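Local structure of CofB (Escherichia coli, 5AX6) at residues K340-T345 against C486-Q491; A352-S357 against K476-N481; D361-N366 against T468-L473; G372-E377 against Y454-M459; E382-D387 against G450-I455. The protein is a minor pilin of the CFA/III type IVb pilus of enterotoxigenic bacteria, forms a homotrimer, and probably takes part in pilus assembly. All coordinates share one frame; numbering follows the deposited sequence.

Contact 1 of 5, residues K340-T345 against C486-Q491; sequences KKELRT and CSTEPQ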
# COMPACT_ATOMS: atom_id res chain seq x y z
N LYS A 340 23.78 23.46 -5.12
CA LYS A 340 22.37 23.55 -4.78
C LYS A 340 21.61 22.48 -5.55
O LYS A 340 22.05 22.04 -6.62
CB LYS A 340 21.82 24.94 -5.10
CG LYS A 340 21.44 25.14 -6.56
CD LYS A 340 21.28 26.62 -6.95
CE LYS A 340 20.10 27.29 -6.25
NZ LYS A 340 18.78 26.71 -6.65
N LYS A 341 20.48 22.05 -5.01
CA LYS A 341 19.62 21.12 -5.72
C LYS A 341 18.56 21.92 -6.45
O LYS A 341 18.19 23.01 -6.02
CB LYS A 341 18.99 20.11 -4.76
CG LYS A 341 20.03 19.20 -4.09
CD LYS A 341 19.40 18.12 -3.22
CE LYS A 341 19.06 18.64 -1.83
NZ LYS A 341 19.20 17.55 -0.80
N GLU A 342 18.10 21.39 -7.58
CA GLU A 342 17.08 22.07 -8.37
C GLU A 342 15.96 21.10 -8.69
O GLU A 342 16.19 19.90 -8.79
CB GLU A 342 17.66 22.62 -9.68
CG GLU A 342 18.88 23.51 -9.50
CD GLU A 342 18.54 24.96 -9.21
OE1 GLU A 342 17.38 25.25 -8.82
OE2 GLU A 342 19.43 25.82 -9.37
N LEU A 343 14.75 21.63 -8.89
CA LEU A 343 13.61 20.80 -9.28
C LEU A 343 13.12 21.15 -10.67
O LEU A 343 13.15 22.31 -11.07
CB LEU A 343 12.47 20.95 -8.27
CG LEU A 343 12.82 20.67 -6.81
CD1 LEU A 343 11.58 20.88 -5.96
CD2 LEU A 343 13.35 19.26 -6.64
N ARG A 344 12.68 20.15 -11.42
CA ARG A 344 12.07 20.41 -12.73
C ARG A 344 10.90 19.47 -12.98
O ARG A 344 10.81 18.40 -12.36
CB ARG A 344 13.09 20.25 -13.85
CG ARG A 344 13.51 18.81 -14.08
CD ARG A 344 14.79 18.76 -14.90
NE ARG A 344 15.19 17.40 -15.23
CZ ARG A 344 15.99 16.65 -14.48
NH1 ARG A 344 16.44 17.12 -13.32
NH2 ARG A 344 16.31 15.43 -14.89
N THR A 345 10.04 19.85 -13.92
CA THR A 345 8.91 19.01 -14.31
C THR A 345 9.15 18.45 -15.71
O THR A 345 10.11 18.81 -16.38
CB THR A 345 7.58 19.79 -14.32
OG1 THR A 345 7.67 20.87 -15.25
CG2 THR A 345 7.27 20.36 -12.95
N CYS A 486 8.33 23.59 -15.79
CA CYS A 486 8.48 24.41 -14.59
C CYS A 486 9.76 24.03 -13.89
O CYS A 486 10.18 22.86 -13.96
CB CYS A 486 7.28 24.24 -13.63
SG CYS A 486 5.71 24.84 -14.28
N SER A 487 10.39 24.98 -13.21
CA SER A 487 11.70 24.74 -12.62
C SER A 487 12.00 25.70 -11.48
O SER A 487 11.49 26.81 -11.45
CB SER A 487 12.79 24.87 -13.70
OG SER A 487 14.07 24.56 -13.19
N THR A 488 12.86 25.27 -10.56
CA THR A 488 13.39 26.18 -9.55
C THR A 488 14.43 27.11 -10.19
O THR A 488 14.76 28.15 -9.62
CB THR A 488 14.03 25.43 -8.40
OG1 THR A 488 14.93 24.44 -8.91
CG2 THR A 488 12.96 24.75 -7.56
N GLU A 489 14.94 26.73 -11.35
CA GLU A 489 15.83 27.59 -12.13
C GLU A 489 14.98 28.66 -12.81
O GLU A 489 14.06 28.34 -13.55
CB GLU A 489 16.63 26.78 -13.17
CG GLU A 489 17.45 25.64 -12.56
CD GLU A 489 18.08 24.73 -13.61
OE1 GLU A 489 18.83 25.25 -14.48
OE2 GLU A 489 17.84 23.50 -13.57
N PRO A 490 15.27 29.94 -12.54
CA PRO A 490 14.38 30.97 -13.10
C PRO A 490 14.56 31.20 -14.61
O PRO A 490 15.58 30.84 -15.21
CB PRO A 490 14.78 32.23 -12.31
CG PRO A 490 16.21 31.98 -11.91
CD PRO A 490 16.33 30.49 -11.68
N GLN A 491 13.54 31.80 -15.20
CA GLN A 491 13.54 32.23 -16.59
C GLN A 491 14.38 33.51 -16.71
O GLN A 491 14.35 34.33 -15.80
CB GLN A 491 12.10 32.48 -17.05
CG GLN A 491 11.96 32.97 -18.48
CD GLN A 491 11.89 31.83 -19.48
OE1 GLN A 491 11.82 30.66 -19.10
NE2 GLN A 491 11.92 32.17 -20.75
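With chi1 at 49°, Thr488 sets OG1 between its own backbone N and carbonyl carbon, facing Glu342, whose chain bends at chi2 (-85°) to bring the carboxylate over. The hydroxyl donates to Glu342 OE1, with 2.6 Å between Thr488 OG1 and that oxygen, on the anti side and 16° out of the carboxylate plane. It also accepts from the backbone, Leu343 N to Thr488 OG1 being 2.8 Å, so one small side chain serves as both donor and acceptor. Thr345 repeats the use of a threonine hydroxyl: its OG1 takes the N-H of Cys486 at 2.9 Å from Cys486 N. Main-chain bonds from Thr488 N to Leu343 O and from Thr345 N to Cys486 O flank the single antiparallel bridge of Arg344 with Ser487. Glu342 OE2 meets Lys340 NZ in a salt bridge that probably eases the nearness of the Glu489 carboxylate. Were Glu342 replaced by alanine, the Thr488 hydroxyl would probably lose its acceptor and Lys340 its countercharge. Arg344 and Glu489 send their polar ends to the second subunit, to Ile346 and Asn348. Strand 341-353 lies here between strands 327-333 and 478-487, and the Cys486-Cys388 disulfide fastens the latter to a loop.

Contact 2 of 5, residues A352-S357 against K476-N481; sequences AAFSNS and KFLSVN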
# COMPACT_ATOMS: atom_id res chain seq x y z
N ALA A 352 5.52 25.59 -33.79
CA ALA A 352 4.77 26.76 -34.26
C ALA A 352 5.63 27.63 -35.14
O ALA A 352 6.84 27.76 -34.93
CB ALA A 352 4.24 27.56 -33.08
N ALA A 353 5.01 28.21 -36.16
CA ALA A 353 5.65 29.23 -36.96
C ALA A 353 5.11 30.59 -36.52
O ALA A 353 4.01 30.69 -35.96
CB ALA A 353 5.41 29.00 -38.43
N PHE A 354 5.89 31.64 -36.72
CA PHE A 354 5.37 32.99 -36.58
C PHE A 354 4.41 33.22 -37.76
O PHE A 354 4.37 32.40 -38.69
CB PHE A 354 6.51 34.01 -36.54
CG PHE A 354 7.46 33.78 -35.39
CD1 PHE A 354 7.18 34.30 -34.13
CD2 PHE A 354 8.62 33.04 -35.56
CE1 PHE A 354 8.04 34.09 -33.06
CE2 PHE A 354 9.48 32.82 -34.49
CZ PHE A 354 9.20 33.35 -33.25
N SER A 355 3.60 34.27 -37.72
CA SER A 355 2.48 34.30 -38.65
C SER A 355 2.35 35.55 -39.53
O SER A 355 1.30 35.74 -40.13
CB SER A 355 1.17 34.08 -37.88
OG SER A 355 0.96 35.06 -36.88
N ASN A 356 3.39 36.37 -39.63
CA ASN A 356 3.35 37.47 -40.61
C ASN A 356 3.59 36.95 -42.02
O ASN A 356 4.54 36.20 -42.25
CB ASN A 356 4.37 38.57 -40.26
CG ASN A 356 3.89 39.45 -39.13
OD1 ASN A 356 2.69 39.53 -38.85
ND2 ASN A 356 4.82 40.12 -38.46
N SER A 357 2.73 37.35 -42.95
CA SER A 357 2.71 36.78 -44.29
C SER A 357 2.93 37.79 -45.43
O SER A 357 3.60 37.49 -46.42
CB SER A 357 1.38 36.06 -44.51
OG SER A 357 1.38 35.38 -45.75
N LYS A 476 6.41 34.04 -41.24
CA LYS A 476 5.87 32.69 -41.40
C LYS A 476 6.92 31.71 -41.92
O LYS A 476 6.69 30.49 -41.91
CB LYS A 476 4.67 32.69 -42.37
CG LYS A 476 5.04 33.20 -43.75
CD LYS A 476 3.92 32.99 -44.75
CE LYS A 476 4.34 33.52 -46.13
NZ LYS A 476 3.21 33.53 -47.10
N PHE A 477 8.04 32.23 -42.40
CA PHE A 477 9.12 31.36 -42.86
C PHE A 477 10.22 31.23 -41.81
O PHE A 477 11.40 31.00 -42.13
CB PHE A 477 9.68 31.83 -44.21
CG PHE A 477 9.84 33.32 -44.34
CD1 PHE A 477 10.98 33.96 -43.88
CD2 PHE A 477 8.85 34.08 -44.98
CE1 PHE A 477 11.13 35.35 -44.03
CE2 PHE A 477 9.00 35.46 -45.13
CZ PHE A 477 10.14 36.09 -44.66
N LEU A 478 9.82 31.35 -40.55
CA LEU A 478 10.64 30.99 -39.40
C LEU A 478 9.75 30.19 -38.47
O LEU A 478 8.67 30.66 -38.10
CB LEU A 478 11.20 32.23 -38.68
CG LEU A 478 11.93 31.96 -37.36
CD1 LEU A 478 13.16 31.10 -37.60
CD2 LEU A 478 12.32 33.26 -36.62
N SER A 479 10.16 28.98 -38.12
CA SER A 479 9.37 28.20 -37.19
C SER A 479 10.24 27.69 -36.06
O SER A 479 11.45 27.60 -36.21
CB SER A 479 8.68 27.03 -37.90
OG SER A 479 9.63 26.10 -38.40
N VAL A 480 9.61 27.37 -34.94
CA VAL A 480 10.35 26.97 -33.76
C VAL A 480 9.69 25.79 -33.08
O VAL A 480 8.48 25.60 -33.19
CB VAL A 480 10.44 28.13 -32.73
CG1 VAL A 480 11.38 29.22 -33.23
CG2 VAL A 480 9.04 28.67 -32.39
N ASN A 481 10.50 25.00 -32.39
CA ASN A 481 10.01 24.07 -31.39
C ASN A 481 10.09 24.73 -30.02
O ASN A 481 11.18 25.11 -29.59
CB ASN A 481 10.81 22.76 -31.42
CG ASN A 481 10.62 22.01 -32.73
OD1 ASN A 481 11.58 21.73 -33.45
ND2 ASN A 481 9.38 21.71 -33.04
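Backbone hydrogen bonds do most of the joining between Ala352-Ser357 and Lys476-Asn481. Ala352 and Val480 form an antiparallel hydrogen-bonded pair, Ala352 N to Val480 O at 3.0 Å and Val480 N to Ala352 O at 2.8 Å, both almost straight. Ala353 and Ser479 follow as a non-hydrogen-bonded pair whose CA atoms are only 3.9 Å apart, a closeness suited to small residues: the methyl of Ala353 lies against Ser479 CB. Past the strand end, Phe354 N still reaches Leu478 O, and Lys476 N takes Asn356 O at 3.0 Å, so the ladder runs on into the turn. A CA-H...O contact from Lys476 CA to Phe354 O, 3.1 Å, adds to it.

The apolar part belongs to Phe354 and Leu478, which lie side by side and point the same way. A chi1 of 172° turns the Leu478 branch along the Phe354 ring, bringing Leu478 CD2 to 3.6 Å from Phe354 CE2, while the Leu478 carbonyl oxygen sits at the ring edge. CE1 and CZ of the same ring pack on Ile455 and Ala457 of strand 452-463, where a flat, wide residue can bridge the two sheets.

Polar side chains meet at the margin. Lys476, extended beyond CG, runs alongside Ser357 and gives a bond from its NZ to Ser357 OG, 2.9 Å; the same ammonium also binds the carbonyl oxygen of Tyr419.

The ammonium is thus held by a hydroxyl and a carbonyl, so dipoles probably account for much of its anchoring, while Phe354 and Leu478, both buried, supply the apolar contact.

Contact 3 of 5, residues D361-N366 against T468-L473; sequences DLVITN and TTYVYL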
# COMPACT_ATOMS: atom_id res chain seq x y z
N ASP A 361 3.19 43.70 -43.06
CA ASP A 361 3.37 43.19 -41.71
C ASP A 361 4.81 42.74 -41.47
O ASP A 361 5.37 42.99 -40.41
CB ASP A 361 2.41 42.02 -41.45
CG ASP A 361 0.96 42.46 -41.38
OD1 ASP A 361 0.70 43.58 -40.90
OD2 ASP A 361 0.08 41.68 -41.81
N LEU A 362 5.39 42.10 -42.48
CA LEU A 362 6.70 41.47 -42.38
C LEU A 362 7.87 42.44 -42.29
O LEU A 362 8.79 42.24 -41.50
CB LEU A 362 6.94 40.55 -43.59
CG LEU A 362 6.47 39.09 -43.57
CD1 LEU A 362 6.67 38.47 -44.94
CD2 LEU A 362 7.24 38.30 -42.51
N VAL A 363 7.86 43.48 -43.13
CA VAL A 363 9.05 44.30 -43.25
C VAL A 363 9.06 45.41 -42.22
O VAL A 363 8.11 46.19 -42.11
CB VAL A 363 9.19 44.92 -44.66
CG1 VAL A 363 10.38 45.87 -44.70
CG2 VAL A 363 9.33 43.84 -45.71
N ILE A 364 10.13 45.46 -41.43
CA ILE A 364 10.36 46.57 -40.52
C ILE A 364 11.07 47.67 -41.31
O ILE A 364 12.26 47.56 -41.59
CB ILE A 364 11.21 46.15 -39.32
CG1 ILE A 364 10.49 45.05 -38.53
CG2 ILE A 364 11.48 47.34 -38.41
CD1 ILE A 364 11.34 44.49 -37.41
N THR A 365 10.34 48.72 -41.67
CA THR A 365 10.87 49.68 -42.65
C THR A 365 12.00 50.58 -42.15
O THR A 365 12.85 51.00 -42.95
CB THR A 365 9.75 50.57 -43.22
OG1 THR A 365 8.93 51.06 -42.14
CG2 THR A 365 8.87 49.78 -44.17
N ASN A 366 12.04 50.87 -40.85
CA ASN A 366 13.14 51.64 -40.29
C ASN A 366 13.70 50.93 -39.07
O ASN A 366 13.54 51.39 -37.93
CB ASN A 366 12.70 53.06 -39.93
CG ASN A 366 12.51 53.95 -41.16
OD1 ASN A 366 13.48 54.50 -41.70
ND2 ASN A 366 11.27 54.10 -41.60
N THR A 468 19.15 44.67 -51.73
CA THR A 468 18.41 45.35 -50.67
C THR A 468 18.50 44.57 -49.37
O THR A 468 18.38 43.34 -49.37
CB THR A 468 16.93 45.55 -51.06
OG1 THR A 468 16.85 46.25 -52.32
CG2 THR A 468 16.18 46.33 -49.99
N THR A 469 18.74 45.27 -48.27
CA THR A 469 18.82 44.63 -46.96
C THR A 469 17.51 44.78 -46.20
O THR A 469 16.97 45.88 -46.08
CB THR A 469 19.98 45.22 -46.14
OG1 THR A 469 21.20 45.02 -46.85
CG2 THR A 469 20.07 44.53 -44.78
N TYR A 470 17.01 43.65 -45.69
CA TYR A 470 15.71 43.61 -45.04
C TYR A 470 15.82 43.13 -43.61
O TYR A 470 16.68 42.33 -43.27
CB TYR A 470 14.77 42.67 -45.80
CG TYR A 470 14.30 43.21 -47.13
CD1 TYR A 470 13.27 44.15 -47.19
CD2 TYR A 470 14.87 42.78 -48.32
CE1 TYR A 470 12.83 44.65 -48.40
CE2 TYR A 470 14.43 43.27 -49.54
CZ TYR A 470 13.42 44.21 -49.57
OH TYR A 470 12.98 44.70 -50.78
N VAL A 471 14.93 43.65 -42.76
CA VAL A 471 14.71 43.08 -41.44
C VAL A 471 13.25 42.67 -41.37
O VAL A 471 12.37 43.50 -41.61
CB VAL A 471 15.05 44.07 -40.31
CG1 VAL A 471 14.69 43.46 -38.96
CG2 VAL A 471 16.53 44.45 -40.36
N TYR A 472 13.00 41.40 -41.07
CA TYR A 472 11.64 40.90 -41.02
C TYR A 472 11.19 40.70 -39.57
O TYR A 472 11.99 40.32 -38.71
CB TYR A 472 11.52 39.56 -41.76
CG TYR A 472 11.86 39.57 -43.24
CD1 TYR A 472 11.39 40.56 -44.09
CD2 TYR A 472 12.64 38.55 -43.78
CE1 TYR A 472 11.70 40.55 -45.45
CE2 TYR A 472 12.96 38.53 -45.12
CZ TYR A 472 12.49 39.53 -45.96
OH TYR A 472 12.81 39.48 -47.29
N LEU A 473 9.90 40.96 -39.31
CA LEU A 473 9.29 40.74 -38.01
C LEU A 473 8.37 39.52 -38.00
O LEU A 473 7.48 39.41 -38.84
CB LEU A 473 8.48 41.97 -37.59
CG LEU A 473 7.67 41.83 -36.29
CD1 LEU A 473 8.62 41.74 -35.09
CD2 LEU A 473 6.69 42.98 -36.12
O HOH W 1 13.79 46.32 -43.56
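Ile364 drives its side chain against Val471 and Leu473, and here the packing is close: Ile364 CD1 lies 3.8 Å from Val471 CG1, and Ile364 CG1 is as near to Leu473 CB, the Ile364 and Leu473 side chains crossing at about a right angle. CG1 is anti to the carbonyl carbon (chi1 -61°) and the chain continues extended, which lets the branched residue fill the space between two strand residues. Cutting this side chain back to an alanine is likely to open a gap beside Val471 and Leu473 and deprive them of their shared apolar neighbour. Two straight backbone bonds frame this part, Leu473 N to Leu362 O at 2.8 Å, in the carbonyl plane, and Ile364 N to Val471 O at 3.0 Å. They flank the single bridge of Val363 with Tyr472, by which the chain leaving helix 359-362 pairs briefly with strand 468-473, whose other edge is bonded to strand 452-463. Contacts are looser round Val363, whose methyls only graze ring edges: CG1 is 4.2 Å from Tyr470 CD1, and CG2 is 4.1 Å from Tyr472 CE1. The Tyr472 hydroxyl is held by the carbonyl oxygen of Asp411. Toward Thr365 the two backbones part, and a water enters, donating to Ile364 O at 2.8 Å and accepting from Val471 N.

Contact 4 of 5, residues G372-E377 against Y454-M459; sequences GNVTSE and YITATM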
# COMPACT_ATOMS: atom_id res chain seq x y z
N GLY A 372 10.74 47.35 -30.22
CA GLY A 372 9.82 46.22 -30.14
C GLY A 372 8.69 46.41 -29.14
O GLY A 372 8.90 46.87 -28.01
N ASN A 373 7.47 46.10 -29.56
CA ASN A 373 6.32 46.06 -28.67
C ASN A 373 5.81 44.63 -28.65
O ASN A 373 4.85 44.29 -29.35
CB ASN A 373 5.23 47.04 -29.12
CG ASN A 373 4.02 47.02 -28.19
OD1 ASN A 373 4.06 46.47 -27.09
ND2 ASN A 373 2.93 47.63 -28.64
N VAL A 374 6.48 43.78 -27.88
CA VAL A 374 6.26 42.34 -28.00
C VAL A 374 4.88 41.90 -27.56
O VAL A 374 4.41 40.85 -27.98
CB VAL A 374 7.32 41.54 -27.21
CG1 VAL A 374 8.73 41.89 -27.70
CG2 VAL A 374 7.17 41.77 -25.70
N THR A 375 4.21 42.69 -26.71
CA THR A 375 2.90 42.29 -26.22
C THR A 375 1.81 42.46 -27.27
O THR A 375 0.69 41.97 -27.11
CB THR A 375 2.46 43.09 -24.96
OG1 THR A 375 2.37 44.48 -25.29
CG2 THR A 375 3.44 42.89 -23.82
N SER A 376 2.15 43.16 -28.36
CA SER A 376 1.13 43.59 -29.31
C SER A 376 1.51 43.41 -30.77
O SER A 376 0.69 43.65 -31.65
CB SER A 376 0.81 45.08 -29.08
OG SER A 376 -0.36 45.22 -28.30
N GLU A 377 2.75 43.00 -31.03
CA GLU A 377 3.22 42.88 -32.41
C GLU A 377 2.47 41.83 -33.21
O GLU A 377 2.19 40.74 -32.72
CB GLU A 377 4.71 42.54 -32.44
CG GLU A 377 5.62 43.77 -32.37
CD GLU A 377 7.07 43.40 -32.13
OE1 GLU A 377 7.33 42.26 -31.68
OE2 GLU A 377 7.96 44.24 -32.40
N TYR A 454 5.10 35.72 -24.52
CA TYR A 454 5.21 36.34 -25.84
C TYR A 454 6.48 35.92 -26.53
O TYR A 454 7.56 36.14 -26.01
CB TYR A 454 5.18 37.86 -25.73
CG TYR A 454 3.98 38.39 -24.99
CD1 TYR A 454 2.77 38.59 -25.65
CD2 TYR A 454 4.05 38.68 -23.64
CE1 TYR A 454 1.66 39.08 -24.96
CE2 TYR A 454 2.95 39.17 -22.95
CZ TYR A 454 1.76 39.37 -23.62
OH TYR A 454 0.68 39.86 -22.94
N ILE A 455 6.35 35.32 -27.71
CA ILE A 455 7.52 34.91 -28.46
C ILE A 455 7.55 35.70 -29.76
O ILE A 455 6.58 35.69 -30.52
CB ILE A 455 7.54 33.40 -28.78
CG1 ILE A 455 7.44 32.57 -27.48
CG2 ILE A 455 8.84 33.03 -29.47
CD1 ILE A 455 6.06 32.04 -27.16
N THR A 456 8.65 36.40 -29.99
CA THR A 456 8.79 37.23 -31.18
C THR A 456 10.16 37.04 -31.78
O THR A 456 11.04 36.47 -31.13
CB THR A 456 8.59 38.71 -30.88
OG1 THR A 456 9.56 39.12 -29.90
CG2 THR A 456 7.18 38.96 -30.36
N ALA A 457 10.34 37.52 -33.00
CA ALA A 457 11.59 37.29 -33.71
C ALA A 457 11.83 38.34 -34.78
O ALA A 457 10.89 38.78 -35.45
CB ALA A 457 11.58 35.89 -34.35
N THR A 458 13.08 38.73 -34.95
CA THR A 458 13.47 39.47 -36.15
C THR A 458 14.41 38.60 -36.96
O THR A 458 15.17 37.80 -36.40
CB THR A 458 14.14 40.82 -35.83
OG1 THR A 458 15.31 40.59 -35.03
CG2 THR A 458 13.18 41.72 -35.07
N MET A 459 14.37 38.75 -38.29
CA MET A 459 15.28 38.07 -39.19
C MET A 459 15.92 39.08 -40.12
O MET A 459 15.23 39.93 -40.67
CB MET A 459 14.55 37.00 -40.01
CG MET A 459 15.46 36.24 -41.00
SD MET A 459 14.54 35.16 -42.14
CE MET A 459 13.36 34.48 -40.98
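A type I beta turn, Asn373-Ser376, in the loop between helix 359-362 and strand 381-384 rests on the face of strand 452-463 that carries Tyr454 and Thr456. Thr375 lies over one face of the Tyr454 ring in a CH-pi contact, its CA 3.9 Å from the ring centroid and 22° off the normal. The methyl of Thr375 joins in, CG2 standing 3.9 Å from Tyr454 CE2; a beta-branched residue thus covers the ring with both backbone and side chain. Tyr454 CG is anti to the carbonyl carbon (chi1 -55°), which lays the broad ring beneath the loop, and Val374 O approaches it obliquely, 3.6 Å from Tyr454 CD1. The turn keeps its shape through Ser376 N bonded to Asn373 O and a weak bond from Thr375 OG1 to Asn373 OD1. Two residues on along the strand, Thr456 is crossed by Val374 at about a right angle, with Val374 CG1 3.6 Å from Thr456 OG1. The Thr456 methyl meets the carboxylate, CG2 lying 3.6 Å from Glu377 OE1. That carboxylate receives the Tyr370 hydroxyl on OE2, which also makes a salt bridge with Arg430 of the second subunit; the same arginine gives a weak bond to Thr456 OG1 and packs on Val374.

Contact 5 of 5, residues E382-D387 against G450-I455; sequences ELNVQD and GSKWYI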
# COMPACT_ATOMS: atom_id res chain seq x y z
N GLU A 382 1.79 33.73 -29.06
CA GLU A 382 1.39 34.03 -27.69
C GLU A 382 0.75 32.81 -27.06
O GLU A 382 -0.05 32.12 -27.69
CB GLU A 382 0.43 35.23 -27.65
CG GLU A 382 0.03 35.60 -26.23
CD GLU A 382 -0.68 36.96 -26.13
OE1 GLU A 382 -0.55 37.78 -27.07
OE2 GLU A 382 -1.37 37.19 -25.11
N LEU A 383 1.11 32.54 -25.81
CA LEU A 383 0.62 31.36 -25.10
C LEU A 383 0.26 31.75 -23.68
O LEU A 383 0.85 32.68 -23.13
CB LEU A 383 1.68 30.24 -25.09
CG LEU A 383 2.17 29.67 -26.42
CD1 LEU A 383 3.37 28.75 -26.20
CD2 LEU A 383 1.04 28.92 -27.12
N ASN A 384 -0.69 31.05 -23.07
CA ASN A 384 -0.98 31.23 -21.66
C ASN A 384 0.13 30.64 -20.80
O ASN A 384 0.63 29.56 -21.10
CB ASN A 384 -2.31 30.57 -21.29
CG ASN A 384 -3.49 31.26 -21.95
OD1 ASN A 384 -3.58 32.48 -21.93
ND2 ASN A 384 -4.38 30.48 -22.53
N VAL A 385 0.52 31.36 -19.76
CA VAL A 385 1.55 30.87 -18.85
C VAL A 385 0.98 29.70 -18.06
O VAL A 385 -0.16 29.76 -17.58
CB VAL A 385 2.08 31.98 -17.90
CG1 VAL A 385 3.07 31.39 -16.90
CG2 VAL A 385 2.74 33.08 -18.71
N GLN A 386 1.75 28.63 -17.95
CA GLN A 386 1.26 27.42 -17.29
C GLN A 386 1.25 27.58 -15.79
O GLN A 386 1.98 28.41 -15.24
CB GLN A 386 2.14 26.21 -17.67
CG GLN A 386 3.60 26.35 -17.24
CD GLN A 386 4.48 27.04 -18.29
OE1 GLN A 386 4.04 27.97 -18.98
NE2 GLN A 386 5.72 26.61 -18.41
N ASP A 387 0.41 26.79 -15.12
CA ASP A 387 0.45 26.70 -13.66
C ASP A 387 1.43 25.62 -13.27
O ASP A 387 1.40 24.53 -13.83
CB ASP A 387 -0.94 26.39 -13.09
CG ASP A 387 -1.93 27.50 -13.34
OD1 ASP A 387 -1.57 28.68 -13.16
OD2 ASP A 387 -3.07 27.19 -13.74
N GLY A 450 2.33 38.22 -16.15
CA GLY A 450 1.85 37.28 -15.15
C GLY A 450 1.07 36.14 -15.79
O GLY A 450 1.06 35.03 -15.26
N SER A 451 0.43 36.40 -16.92
CA SER A 451 -0.47 35.41 -17.52
C SER A 451 -0.14 34.95 -18.95
O SER A 451 -0.65 33.93 -19.40
CB SER A 451 -1.91 35.94 -17.49
OG SER A 451 -2.04 37.08 -18.32
N LYS A 452 0.71 35.68 -19.67
CA LYS A 452 1.01 35.32 -21.06
C LYS A 452 2.50 35.16 -21.34
O LYS A 452 3.33 35.84 -20.73
CB LYS A 452 0.45 36.37 -22.03
CG LYS A 452 -1.06 36.62 -21.92
CD LYS A 452 -1.86 35.43 -22.45
CE LYS A 452 -3.35 35.76 -22.54
NZ LYS A 452 -4.13 34.71 -23.26
N TRP A 453 2.83 34.25 -22.25
CA TRP A 453 4.15 34.20 -22.89
C TRP A 453 4.10 34.90 -24.23
O TRP A 453 3.18 34.67 -25.00
CB TRP A 453 4.62 32.76 -23.17
CG TRP A 453 4.99 31.91 -21.98
CD1 TRP A 453 4.30 30.84 -21.51
CD2 TRP A 453 6.17 32.02 -21.17
NE1 TRP A 453 4.95 30.29 -20.44
CE2 TRP A 453 6.11 30.99 -20.21
CE3 TRP A 453 7.28 32.88 -21.17
CZ2 TRP A 453 7.10 30.80 -19.25
CZ3 TRP A 453 8.25 32.70 -20.20
CH2 TRP A 453 8.16 31.67 -19.25
N TYR A 454 5.10 35.72 -24.52
CA TYR A 454 5.21 36.34 -25.84
C TYR A 454 6.48 35.92 -26.53
O TYR A 454 7.56 36.14 -26.01
CB TYR A 454 5.18 37.86 -25.73
CG TYR A 454 3.98 38.39 -24.99
CD1 TYR A 454 2.77 38.59 -25.65
CD2 TYR A 454 4.05 38.68 -23.64
CE1 TYR A 454 1.66 39.08 -24.96
CE2 TYR A 454 2.95 39.17 -22.95
CZ TYR A 454 1.76 39.37 -23.62
OH TYR A 454 0.68 39.86 -22.94
N ILE A 455 6.35 35.32 -27.71
CA ILE A 455 7.52 34.91 -28.46
C ILE A 455 7.55 35.70 -29.76
O ILE A 455 6.58 35.69 -30.52
CB ILE A 455 7.54 33.40 -28.78
CG1 ILE A 455 7.44 32.57 -27.48
CG2 ILE A 455 8.84 33.03 -29.47
CD1 ILE A 455 6.06 32.04 -27.16
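Strands 382-384 and 452-455 run antiparallel, their axes 4.5 Å apart at closest approach and 159° between directions, with Leu383 and Trp453 as the hydrogen-bonded pair. Trp453 N to Leu383 O is 2.7 Å, and Val385 N reaches Ser451 O where the first strand has already ended.

Trp453 is gripped at edge and face. Its indole NE1 donates to Gln386 OE1 at 2.9 Å in an almost straight bond, the oxygen lying in the ring plane although the amide itself is turned 47° from it. Gln386 bends at chi2 (-89°) to bring the oxygen there, and a glutamine suits the place because its NE2 can bind Arg400 O at the same time. Over the ring, Val385 CG2 sits 4.0 Å from the centroid of the five-membered ring, a CH-pi contact by a compact methyl. The indole N-H is thus satisfied while a methyl covers one face of the ring.

At the next pair, Asn384 and Lys452 start out divergent, yet their ends run side by side and Lys452 NZ donates to Asn384 OD1 at 2.7 Å. Glu382 OE2 touches the lysine's aliphatic part, 3.2 Å from Lys452 CD, but stays 4.1 Å from Lys452 NZ, beyond a salt bridge; Glu382 OE1 lies at the Tyr454 ring edge and is paired with Arg380.

Trp453 and Ile455 pack on strand 438-448 of the same sheet, and Trp453 also reaches Pro399 and Leu401 of strand 398-409, which belongs to the other sheet. Asn384 makes backbone hydrogen bonds to the third subunit, and Gln386 and Trp453 pack on its Met335.

All five contacts belong to the C-terminal part of the chain. Contacts 1 and 2 use the same two strands, 341-353 and 478-487, at places whose centres are 29 Å apart. Contacts 3, 4 and 5 gather on the other sheet: 4 and 5 share Tyr454 and Ile455, and Tyr472 N of contact 3 lies 2.7 Å from Met459 O of contact 4, a probable hydrogen bond. Residues just beyond the first sheet's strands reach the second: Phe354 of contact 2 packs on Ile455 and Ala457, and Gln491 of contact 1 touches Trp453 of contact 5. Asn356 of contact 2 probably bonds to Leu473 O of contact 3. Contacts 1, 3 and 4 touch the second subunit and contact 5 the third.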